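Dihydrodipicolinate reductase N-terminus domain-containing protein (Mycobacterium smegmatis, PDB 6IAQ) probably catalyses the NADP-dependent reductive amination of ketones to chiral amines, as a native amine dehydrogenase. Local coordinates at residues 7-13 and 73-79; 21-26 and 307-311; 93-98 and 123-128; 100-106 and 133-139. All blocks are in the same frame, centred on the assembly; numbering follows the deposited sequence.

Contact 1. Residues 7-13 and 73-79; sequences DIRAVVY and THPDIAV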
# COMPACT_ATOMS: atom_id res chain seq x y z
N ASP A 7 -15.91 16.73 16.75
CA ASP A 7 -16.41 18.06 16.32
C ASP A 7 -17.19 17.92 15.00
O ASP A 7 -17.98 18.83 14.69
CB ASP A 7 -15.26 19.06 16.12
CG ASP A 7 -14.54 19.46 17.40
OD1 ASP A 7 -15.12 19.30 18.51
OD2 ASP A 7 -13.40 19.95 17.27
N ILE A 8 -16.93 16.87 14.21
CA ILE A 8 -17.36 16.82 12.77
C ILE A 8 -18.88 16.68 12.73
O ILE A 8 -19.43 15.77 13.40
CB ILE A 8 -16.65 15.67 12.02
CG1 ILE A 8 -15.15 15.94 11.91
CG2 ILE A 8 -17.31 15.42 10.67
CD1 ILE A 8 -14.33 14.71 11.53
N ARG A 9 -19.52 17.52 11.93
CA ARG A 9 -20.99 17.49 11.70
C ARG A 9 -21.20 17.00 10.26
O ARG A 9 -20.66 17.64 9.32
CB ARG A 9 -21.62 18.85 12.01
CG ARG A 9 -21.47 19.29 13.47
CD ARG A 9 -21.79 20.76 13.70
NE ARG A 9 -23.20 21.03 13.43
CZ ARG A 9 -23.69 21.59 12.33
NH1 ARG A 9 -22.90 22.04 11.36
NH2 ARG A 9 -25.00 21.79 12.24
N ALA A 10 -21.92 15.90 10.09
CA ALA A 10 -22.08 15.23 8.77
C ALA A 10 -23.55 15.15 8.34
O ALA A 10 -24.41 14.97 9.23
CB ALA A 10 -21.47 13.85 8.84
N VAL A 11 -23.80 15.26 7.04
CA VAL A 11 -25.10 14.93 6.40
C VAL A 11 -24.91 13.63 5.60
O VAL A 11 -23.96 13.56 4.79
CB VAL A 11 -25.62 16.08 5.53
CG1 VAL A 11 -26.69 15.64 4.52
CG2 VAL A 11 -26.19 17.20 6.41
N VAL A 12 -25.75 12.62 5.84
CA VAL A 12 -25.68 11.35 5.06
C VAL A 12 -26.62 11.53 3.87
O VAL A 12 -27.85 11.74 4.06
CB VAL A 12 -25.85 10.06 5.90
CG1 VAL A 12 -25.82 10.29 7.41
CG2 VAL A 12 -27.04 9.21 5.51
N TYR A 13 -26.02 11.64 2.69
CA TYR A 13 -26.66 11.96 1.41
C TYR A 13 -26.92 10.63 0.68
O TYR A 13 -25.97 10.03 0.11
CB TYR A 13 -25.75 12.93 0.66
CG TYR A 13 -26.40 13.81 -0.37
CD1 TYR A 13 -27.52 13.40 -1.08
CD2 TYR A 13 -25.87 15.05 -0.66
CE1 TYR A 13 -28.07 14.19 -2.07
CE2 TYR A 13 -26.43 15.86 -1.63
CZ TYR A 13 -27.55 15.44 -2.33
OH TYR A 13 -28.10 16.22 -3.29
N THR A 73 -28.45 23.08 8.17
CA THR A 73 -27.49 22.40 9.08
C THR A 73 -26.03 22.82 8.84
O THR A 73 -25.25 22.67 9.80
CB THR A 73 -27.65 20.87 9.01
OG1 THR A 73 -27.31 20.48 7.68
CG2 THR A 73 -29.05 20.42 9.38
N HIS A 74 -25.66 23.29 7.66
CA HIS A 74 -24.26 23.66 7.29
C HIS A 74 -23.26 22.67 7.87
O HIS A 74 -22.41 23.02 8.70
CB HIS A 74 -23.97 25.09 7.69
CG HIS A 74 -24.69 26.06 6.81
ND1 HIS A 74 -25.94 26.56 7.15
CD2 HIS A 74 -24.39 26.56 5.59
CE1 HIS A 74 -26.34 27.38 6.18
NE2 HIS A 74 -25.41 27.37 5.22
N PRO A 75 -23.28 21.40 7.41
CA PRO A 75 -22.37 20.38 7.93
C PRO A 75 -20.94 20.62 7.43
O PRO A 75 -20.75 21.29 6.45
CB PRO A 75 -22.95 19.09 7.33
CG PRO A 75 -23.50 19.54 5.99
CD PRO A 75 -24.11 20.89 6.31
N ASP A 76 -19.97 20.01 8.11
CA ASP A 76 -18.54 19.97 7.67
C ASP A 76 -18.39 19.07 6.45
O ASP A 76 -17.42 19.27 5.69
CB ASP A 76 -17.65 19.44 8.79
CG ASP A 76 -17.68 20.34 10.01
OD1 ASP A 76 -17.23 21.44 9.87
OD2 ASP A 76 -18.20 19.92 11.07
N ILE A 77 -19.26 18.07 6.31
CA ILE A 77 -19.08 17.00 5.29
C ILE A 77 -20.46 16.41 4.91
O ILE A 77 -21.27 16.09 5.83
CB ILE A 77 -18.10 15.90 5.77
CG1 ILE A 77 -17.70 14.93 4.66
CG2 ILE A 77 -18.67 15.17 6.97
CD1 ILE A 77 -16.64 15.41 3.75
N ALA A 78 -20.65 16.25 3.61
CA ALA A 78 -21.73 15.43 3.02
C ALA A 78 -21.11 14.09 2.59
O ALA A 78 -20.09 14.11 1.88
CB ALA A 78 -22.33 16.13 1.83
N VAL A 79 -21.69 13.00 3.05
CA VAL A 79 -21.21 11.61 2.82
C VAL A 79 -22.19 10.96 1.82
O VAL A 79 -23.32 10.72 2.21
CB VAL A 79 -21.13 10.86 4.16
CG1 VAL A 79 -20.59 9.47 3.97
CG2 VAL A 79 -20.30 11.65 5.18
O HOH W 1 -20.33 22.14 11.33

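Contact 2. Residues 21-26 and 307-311; sequences IVAGML and CTQMV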
# COMPACT_ATOMS: atom_id res chain seq x y z
N ILE A 21 -24.67 1.33 6.23
CA ILE A 21 -23.45 0.80 6.91
C ILE A 21 -22.62 2.01 7.37
O ILE A 21 -22.13 2.02 8.52
CB ILE A 21 -22.65 -0.13 5.98
CG1 ILE A 21 -23.50 -1.32 5.53
CG2 ILE A 21 -21.37 -0.59 6.67
CD1 ILE A 21 -22.90 -2.14 4.39
N VAL A 22 -22.43 2.96 6.49
CA VAL A 22 -21.59 4.16 6.74
C VAL A 22 -22.11 4.91 7.97
O VAL A 22 -21.28 5.31 8.81
CB VAL A 22 -21.55 5.05 5.50
CG1 VAL A 22 -21.01 6.43 5.83
CG2 VAL A 22 -20.75 4.40 4.38
N ALA A 23 -23.43 5.08 8.08
CA ALA A 23 -24.06 5.85 9.17
C ALA A 23 -23.61 5.27 10.51
O ALA A 23 -23.15 6.05 11.37
CB ALA A 23 -25.56 5.86 9.00
N GLY A 24 -23.68 3.95 10.68
CA GLY A 24 -23.29 3.25 11.91
C GLY A 24 -21.81 3.45 12.22
O GLY A 24 -21.47 3.64 13.42
N MET A 25 -20.96 3.43 11.19
CA MET A 25 -19.50 3.66 11.36
C MET A 25 -19.27 5.12 11.76
O MET A 25 -18.42 5.36 12.60
CB MET A 25 -18.71 3.36 10.08
CG MET A 25 -18.68 1.89 9.70
SD MET A 25 -17.95 1.64 8.07
CE MET A 25 -18.02 -0.14 8.01
N LEU A 26 -19.99 6.08 11.18
CA LEU A 26 -19.86 7.52 11.55
C LEU A 26 -20.13 7.67 13.06
O LEU A 26 -19.32 8.28 13.77
CB LEU A 26 -20.83 8.40 10.75
CG LEU A 26 -20.56 8.54 9.25
CD1 LEU A 26 -21.70 9.31 8.58
CD2 LEU A 26 -19.24 9.21 8.97
N CYS A 307 -17.12 1.10 2.61
CA CYS A 307 -17.71 2.00 3.65
C CYS A 307 -16.60 2.51 4.57
O CYS A 307 -16.56 3.72 4.82
CB CYS A 307 -18.81 1.25 4.38
SG CYS A 307 -20.15 0.82 3.24
N THR A 308 -15.69 1.64 5.02
CA THR A 308 -14.56 2.03 5.91
C THR A 308 -13.67 3.03 5.19
O THR A 308 -13.22 3.97 5.84
CB THR A 308 -13.68 0.86 6.36
OG1 THR A 308 -13.09 0.25 5.19
CG2 THR A 308 -14.47 -0.11 7.20
N GLN A 309 -13.45 2.87 3.89
CA GLN A 309 -12.54 3.80 3.19
C GLN A 309 -13.17 5.19 3.09
O GLN A 309 -12.46 6.17 3.38
CB GLN A 309 -12.08 3.20 1.87
CG GLN A 309 -11.10 2.06 2.09
CD GLN A 309 -10.64 1.49 0.78
OE1 GLN A 309 -9.69 1.97 0.18
NE2 GLN A 309 -11.34 0.47 0.33
N MET A 310 -14.45 5.29 2.73
CA MET A 310 -15.12 6.61 2.66
C MET A 310 -15.09 7.24 4.05
O MET A 310 -14.80 8.42 4.15
CB MET A 310 -16.58 6.52 2.16
CG MET A 310 -17.23 7.89 2.09
SD MET A 310 -18.64 7.99 0.93
CE MET A 310 -19.70 6.86 1.81
N VAL A 311 -15.40 6.50 5.10
CA VAL A 311 -15.42 7.03 6.49
C VAL A 311 -14.01 7.50 6.87
O VAL A 311 -13.89 8.68 7.30
CB VAL A 311 -15.99 6.00 7.47
CG1 VAL A 311 -15.79 6.41 8.93
CG2 VAL A 311 -17.46 5.76 7.18

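Contact 3. Residues 93-98 and 123-128; sequences LRICAE and ELDALA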
# COMPACT_ATOMS: atom_id res chain seq x y z
N LEU A 93 -23.43 16.87 -6.44
CA LEU A 93 -22.12 17.51 -6.16
C LEU A 93 -22.26 19.04 -6.35
O LEU A 93 -21.59 19.77 -5.58
CB LEU A 93 -21.03 16.89 -7.06
CG LEU A 93 -20.68 15.42 -6.74
CD1 LEU A 93 -19.79 14.78 -7.79
CD2 LEU A 93 -20.01 15.32 -5.40
N ARG A 94 -23.09 19.51 -7.29
CA ARG A 94 -23.37 20.96 -7.48
C ARG A 94 -23.98 21.54 -6.19
O ARG A 94 -23.52 22.60 -5.71
CB ARG A 94 -24.30 21.25 -8.65
CG ARG A 94 -23.72 20.82 -9.99
CD ARG A 94 -23.93 21.70 -11.22
NE ARG A 94 -24.82 21.04 -12.15
CZ ARG A 94 -24.58 20.81 -13.45
NH1 ARG A 94 -23.45 21.18 -14.02
NH2 ARG A 94 -25.46 20.12 -14.15
N ILE A 95 -24.99 20.86 -5.64
CA ILE A 95 -25.69 21.31 -4.41
C ILE A 95 -24.65 21.41 -3.26
O ILE A 95 -24.67 22.43 -2.49
CB ILE A 95 -26.88 20.38 -4.11
CG1 ILE A 95 -27.99 20.55 -5.15
CG2 ILE A 95 -27.39 20.54 -2.68
CD1 ILE A 95 -29.03 19.45 -5.14
N CYS A 96 -23.75 20.44 -3.11
CA CYS A 96 -22.74 20.45 -2.02
C CYS A 96 -21.77 21.63 -2.21
O CYS A 96 -21.60 22.44 -1.26
CB CYS A 96 -21.99 19.12 -1.96
SG CYS A 96 -23.05 17.81 -1.31
N ALA A 97 -21.20 21.74 -3.41
CA ALA A 97 -20.17 22.75 -3.73
C ALA A 97 -20.78 24.16 -3.66
O ALA A 97 -20.09 25.08 -3.13
CB ALA A 97 -19.60 22.46 -5.09
N GLU A 98 -22.01 24.35 -4.16
CA GLU A 98 -22.72 25.66 -4.11
C GLU A 98 -22.78 26.16 -2.66
O GLU A 98 -22.60 27.36 -2.43
CB GLU A 98 -24.15 25.57 -4.64
CG GLU A 98 -24.56 26.87 -5.33
CD GLU A 98 -24.28 26.83 -6.82
OE1 GLU A 98 -24.52 25.76 -7.40
OE2 GLU A 98 -23.81 27.83 -7.38
N GLU A 123 -15.93 22.28 -14.15
CA GLU A 123 -17.07 23.05 -13.59
C GLU A 123 -17.06 22.87 -12.06
O GLU A 123 -17.07 23.90 -11.30
CB GLU A 123 -18.38 22.47 -14.14
CG GLU A 123 -19.48 23.41 -14.60
CD GLU A 123 -20.80 22.65 -14.72
OE1 GLU A 123 -21.05 22.05 -15.80
OE2 GLU A 123 -21.56 22.63 -13.72
N LEU A 124 -17.05 21.60 -11.61
CA LEU A 124 -17.21 21.26 -10.18
C LEU A 124 -15.98 21.73 -9.41
O LEU A 124 -16.14 22.20 -8.26
CB LEU A 124 -17.42 19.75 -10.01
CG LEU A 124 -18.82 19.24 -10.34
CD1 LEU A 124 -18.84 17.72 -10.26
CD2 LEU A 124 -19.85 19.85 -9.39
N ASP A 125 -14.80 21.57 -10.01
CA ASP A 125 -13.53 21.98 -9.37
C ASP A 125 -13.55 23.51 -9.12
O ASP A 125 -13.17 23.93 -8.00
CB ASP A 125 -12.33 21.53 -10.21
CG ASP A 125 -10.99 21.83 -9.57
OD1 ASP A 125 -10.78 21.45 -8.41
OD2 ASP A 125 -10.17 22.45 -10.23
N ALA A 126 -13.95 24.29 -10.12
CA ALA A 126 -14.04 25.78 -10.04
C ALA A 126 -15.04 26.20 -8.94
O ALA A 126 -14.70 27.06 -8.11
CB ALA A 126 -14.45 26.37 -11.36
N LEU A 127 -16.23 25.59 -8.94
CA LEU A 127 -17.30 25.91 -7.97
C LEU A 127 -16.81 25.61 -6.54
O LEU A 127 -16.97 26.48 -5.63
CB LEU A 127 -18.55 25.10 -8.32
CG LEU A 127 -19.73 25.27 -7.36
CD1 LEU A 127 -20.20 26.72 -7.25
CD2 LEU A 127 -20.89 24.38 -7.79
N ALA A 128 -16.24 24.40 -6.33
CA ALA A 128 -15.79 23.94 -5.00
C ALA A 128 -14.68 24.88 -4.49
O ALA A 128 -14.59 25.13 -3.25
CB ALA A 128 -15.33 22.50 -5.08

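Contact 4. Residues 100-106 and 133-139; sequences GVNAVTL and ATLTGTG. With NAP (NADP nicotinamide-adenine-dinucleotide phosphate), chain F.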
# COMPACT_ATOMS: atom_id res chain seq x y z
N GLY A 100 -20.78 25.47 -0.20
CA GLY A 100 -19.45 25.33 0.43
C GLY A 100 -19.32 24.10 1.30
O GLY A 100 -18.50 24.12 2.26
N VAL A 101 -20.05 23.02 1.00
CA VAL A 101 -20.04 21.80 1.85
C VAL A 101 -19.06 20.78 1.23
O VAL A 101 -19.20 20.45 0.01
CB VAL A 101 -21.46 21.22 2.04
CG1 VAL A 101 -21.42 19.85 2.68
CG2 VAL A 101 -22.35 22.16 2.86
N ASN A 102 -18.08 20.35 2.02
CA ASN A 102 -17.13 19.27 1.62
C ASN A 102 -17.95 18.02 1.30
O ASN A 102 -18.96 17.77 2.01
CB ASN A 102 -16.13 18.94 2.72
CG ASN A 102 -15.26 20.13 3.12
OD1 ASN A 102 -14.56 20.69 2.28
ND2 ASN A 102 -15.30 20.50 4.39
N ALA A 103 -17.55 17.25 0.30
CA ALA A 103 -18.27 16.02 -0.08
C ALA A 103 -17.27 14.88 -0.32
O ALA A 103 -16.31 15.07 -1.06
CB ALA A 103 -19.15 16.26 -1.29
N VAL A 104 -17.52 13.76 0.34
CA VAL A 104 -16.89 12.46 0.00
C VAL A 104 -18.00 11.61 -0.63
O VAL A 104 -19.13 11.64 -0.11
CB VAL A 104 -16.23 11.88 1.27
CG1 VAL A 104 -17.24 11.48 2.34
CG2 VAL A 104 -15.28 10.76 0.94
N THR A 105 -17.74 10.97 -1.76
CA THR A 105 -18.77 10.21 -2.51
C THR A 105 -18.23 8.85 -2.98
O THR A 105 -17.04 8.77 -3.33
CB THR A 105 -19.28 11.03 -3.70
OG1 THR A 105 -20.35 10.31 -4.33
CG2 THR A 105 -18.23 11.35 -4.73
N LEU A 106 -19.12 7.87 -3.07
CA LEU A 106 -18.81 6.53 -3.62
C LEU A 106 -18.86 6.55 -5.13
O LEU A 106 -18.52 5.50 -5.71
CB LEU A 106 -19.80 5.50 -3.05
CG LEU A 106 -19.63 5.22 -1.57
CD1 LEU A 106 -20.54 4.09 -1.16
CD2 LEU A 106 -18.16 4.97 -1.21
N ALA A 133 -14.70 24.37 -0.57
CA ALA A 133 -15.11 22.96 -0.35
C ALA A 133 -14.18 22.00 -1.12
O ALA A 133 -13.75 22.32 -2.27
CB ALA A 133 -16.55 22.76 -0.77
N THR A 134 -13.94 20.83 -0.52
CA THR A 134 -13.25 19.68 -1.19
C THR A 134 -14.29 18.64 -1.64
O THR A 134 -15.17 18.31 -0.82
CB THR A 134 -12.20 19.06 -0.26
OG1 THR A 134 -11.28 20.08 0.15
CG2 THR A 134 -11.49 17.89 -0.94
N LEU A 135 -14.19 18.17 -2.88
CA LEU A 135 -14.97 17.02 -3.41
C LEU A 135 -14.00 15.87 -3.72
O LEU A 135 -12.99 16.09 -4.43
CB LEU A 135 -15.72 17.41 -4.69
CG LEU A 135 -16.52 18.71 -4.66
CD1 LEU A 135 -17.13 18.94 -6.03
CD2 LEU A 135 -17.60 18.73 -3.59
N THR A 136 -14.29 14.67 -3.20
CA THR A 136 -13.41 13.48 -3.35
C THR A 136 -14.25 12.23 -3.61
O THR A 136 -15.11 11.92 -2.77
CB THR A 136 -12.53 13.28 -2.12
OG1 THR A 136 -11.66 14.42 -1.99
CG2 THR A 136 -11.71 12.00 -2.19
N GLY A 137 -14.02 11.56 -4.74
CA GLY A 137 -14.50 10.20 -5.00
C GLY A 137 -13.62 9.16 -4.33
O GLY A 137 -12.39 9.18 -4.58
N THR A 138 -14.22 8.29 -3.52
CA THR A 138 -13.51 7.18 -2.84
C THR A 138 -14.42 5.96 -2.84
O THR A 138 -15.33 5.89 -3.69
CB THR A 138 -13.02 7.64 -1.47
OG1 THR A 138 -12.36 6.58 -0.79
CG2 THR A 138 -14.14 8.16 -0.61
N GLY A 139 -14.16 5.03 -1.93
CA GLY A 139 -14.81 3.71 -1.88
C GLY A 139 -13.78 2.60 -1.97
O GLY A 139 -12.57 2.83 -1.59
PA NAP F . -28.76 1.83 -3.17
O1A NAP F . -29.00 0.95 -2.04
O2A NAP F . -29.63 1.82 -4.47
O5B NAP F . -28.76 3.35 -2.57
C5B NAP F . -28.86 4.52 -3.39
C4B NAP F . -29.55 5.61 -2.58
O4B NAP F . -29.62 6.83 -3.30
C3B NAP F . -31.00 5.29 -2.13
O3B NAP F . -31.01 5.54 -0.71
C2B NAP F . -31.90 6.30 -2.83
O2B NAP F . -32.97 6.80 -2.00
C1B NAP F . -30.92 7.42 -2.97
N9A NAP F . -31.17 8.43 -4.00
C8A NAP F . -31.30 8.27 -5.33
N7A NAP F . -31.44 9.48 -5.88
C5A NAP F . -31.30 10.40 -4.90
C6A NAP F . -31.30 11.88 -4.76
N6A NAP F . -31.47 12.66 -5.82
N1A NAP F . -31.14 12.41 -3.55
C2A NAP F . -30.95 11.68 -2.44
N3A NAP F . -30.93 10.33 -2.46
C4A NAP F . -31.13 9.70 -3.65
O3 NAP F . -27.23 1.69 -3.75
PN NAP F . -25.88 1.47 -2.82
O1N NAP F . -25.43 0.04 -2.78
O2N NAP F . -26.00 2.19 -1.53
O5D NAP F . -24.97 2.27 -3.87
C5D NAP F . -25.02 3.68 -4.12
C4D NAP F . -24.02 4.17 -5.13
O4D NAP F . -22.68 3.95 -4.57
C3D NAP F . -24.16 3.44 -6.43
O3D NAP F . -24.03 4.30 -7.55
C2D NAP F . -22.99 2.45 -6.39
O2D NAP F . -22.61 2.08 -7.72
C1D NAP F . -21.94 3.25 -5.56
N1N NAP F . -20.96 2.37 -4.90
C2N NAP F . -19.68 2.63 -5.07
C3N NAP F . -18.73 1.79 -4.52
C7N NAP F . -17.25 2.09 -4.64
O7N NAP F . -16.49 1.20 -4.25
N7N NAP F . -16.81 3.27 -5.10
C4N NAP F . -19.15 0.68 -3.78
C5N NAP F . -20.51 0.42 -3.62
C6N NAP F . -21.39 1.30 -4.20
P2B NAP F . -34.13 5.86 -1.44
O1X NAP F . -33.54 4.92 -0.43
O2X NAP F . -35.02 6.80 -0.63
O3X NAP F . -34.66 5.31 -2.76
O HOH W 2 -12.35 22.07 2.63

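Contact 1. Residues 7-13 and 73-79
Arg-9 reaches over the end of helix 66-73 and holds its last carbonyl with two nitrogens: NH2 lies 2.6 Å and NH1 2.9 Å from Thr-73 O, which lies close to the guanidinium plane. NH1 also donates to His-74 O, meeting that carbonyl from above its plane. A bend at chi3 (65°) folds the long chain back so that its end can do this. A water links NH1 to Asp-76 OD2, whose anti lone pair takes the backbone N-H of Arg-9 at 2.9 Å; the carboxylate stands almost perpendicular to the guanidinium, 84° between planes.

Beyond this polar end the strands pair in parallel, Val-11 using both its N-H and its carbonyl. With chi1 at 162°, CG1 lies opposite the backbone N and CG2 is set against the ring of Pro-75, 3.6 Å from its CG. On the other face the small Ala-10 CB accepts Ile-77 CG2 at 3.6 Å, a fit that suits alanine beside a branched neighbour.

These are inner strands of the Rossmann-type sheet. Strand 32-37 flanks 9-13, strand 102-105 flanks 77-80, helix 314-319 covers Ile-77 and Val-79, and helix 86-98 packs on Ala-78 and Tyr-13, whose side chain borders the NADP.

Contact 2. Residues 21-26 and 307-311
Val-22 lays its CG2 methyl against Cys-307 and Met-310 together, with Cys-307 CB and Met-310 CE each 3.7 Å from it. The contact is helix-to-helix packing between the first helix of the Rossmann-type nucleotide-binding fold, 17-28, and helix 302-312, which comes from far along the chain. The two segments cross at -49°, with their axes 9.5 Å apart.

Valine suits this place because its two branches serve different partners. While CG2 faces Cys-307 and Met-310, CG1 meets Val-311 CG2 at 3.9 Å, the two valine side chains sliding past each other in opposite directions. Met-310 brings its methyl up to Val-22 at about a right angle, the thioether turning at chi3 (65°) after a more extended start. The compact Cys-307 points at helix 17-28 and fits where the backbones are close, its CA 5.4 Å from Val-22 CA; its SG also lies against Ile-21 CB.

Met-25, by contrast, is stretched out beyond CG, with chi2 and chi3 both near 180°. That straight, flexible chain runs across the other helix: CB touches Val-311, SD lies near Cys-307 CB, and the terminal methyl goes on to Thr-308. The hydroxyl of Thr-308 is engaged by the carbonyl of Thr-155 of the second subunit, and His-157 of that subunit packs on both Met-25 and Thr-308, so this end of the contact belongs to the dimer interface. Here the methyl of threonine serves its own chain, Thr-308 CG2 lying 3.6 Å from Met-25 CE.

Contact 3. Residues 93-98 and 123-128
Leu-127 drives its isobutyl group against Ala-97, and both CG and CD2 of the leucine come to 3.6 Å from Ala-97 CB. Its CG stands opposite the backbone N (chi1 177°), which carries the branch across to the other helix. Alanine fits beneath it, since a single methyl lets the backbones approach: the CA atoms of Ala-97 and Ala-128 are 4.7 Å apart. Leu-124 fills the next position, crossing Leu-93 at about a right angle, with Leu-124 CD2 3.9 Å from Leu-93 CB.

Helices 86-98 and 118-130 run nearly parallel here, 22° apart, as successive helices on one side of a Rossmann-type parallel sheet. Leu-93 and Cys-96 turn inward to strand 77-80, while Leu-124 reaches back to Leu-86 and Val-90 of helix 86-98.

Farther out, the aliphatic part of Arg-94 covers Leu-124, its CG 4.0 Å from Leu-124 CD2. Glu-98 lies across Leu-127, its carboxylate beside CD1. At the rim Arg-94 bends at chi2 and chi3 to form a salt bridge with Glu-123. The modelled separation of Arg-94 NH1 and Glu-123 OE2, 2.4 Å, is too short to trust and the exact placing of both groups doubtful; as built they are almost coplanar.

Contact 4. Residues 100-106 and 133-139
Ala-133 tucks its CB under the chain entering the neighbouring strand, 3.6 Å from Val-101 O and close to Gly-100, the positive-phi residue of the Schellman motif that ends helix 86-98. From here strands 102-105 and 134-137 pair in parallel as the two strands of a beta-alpha-beta crossover unit in the Rossmann-type fold, helix 118-130 joining them.

Thr-134 gives its N-H to a side chain: Asn-102 OD1 receives it at 2.9 Å, in the amide plane and on a lone pair, at 171°. Asparagine suits this spot because its ND2 is simultaneously held by Asp-76 O, tying the amide to strand 134-137 and to the residue just before strand 77-80. Thr-134 O then accepts from Ala-103 N.

Leu-135 sends CD2 over the small Ala-103 CB, 3.7 Å away. Thr-136 continues the ladder with its N-H to Ala-103 O and its carbonyl to Thr-105 N; its hydroxyl bonds to Val-325 O. Gly-137 pairs with Thr-105.

Thr-138 donates its N-H to Thr-105 O. Its hydroxyl, opposite the backbone N (chi1 179°), goes to Asp-142, and its methyl presses tightly on Val-104, CG2 to CG2 3.2 Å.

Gly-139, at positive phi and without a side chain, brings its backbone close beside the nicotinamide carboxamide. Leu-106 packs CD2 on its CA and CB on the nicotinamide C2N, while Leu-106 O accepts NAP N7N at 2.9 Å and 168°.

Contacts 1 and 4 belong to one parallel sheet and are bridged by the pairing of strand 77-80 with strand 102-105, where Ala-78 N lies 2.8 Å from Asn-102 O, a probable hydrogen bond; their centres are 11 Å apart. Contact 3 packs a helix layer on this sheet: Cys-96 SG sits 3.6 Å from Ala-78 CB, and Ala-128 CB 4.0 Å from Leu-135 CG. Contact 2 lies on the opposite face, where Met-310 reaches Val-79 and Val-104, and also Leu-106 and Thr-138. Contacts 2 and 3 do not touch, their nearest atoms being about 10 Å apart. NADP meets contact 1 at Tyr-13 and contact 4 at the nicotinamide, whereas Cys-307 of contact 2 keeps its side chain about 7 Å away.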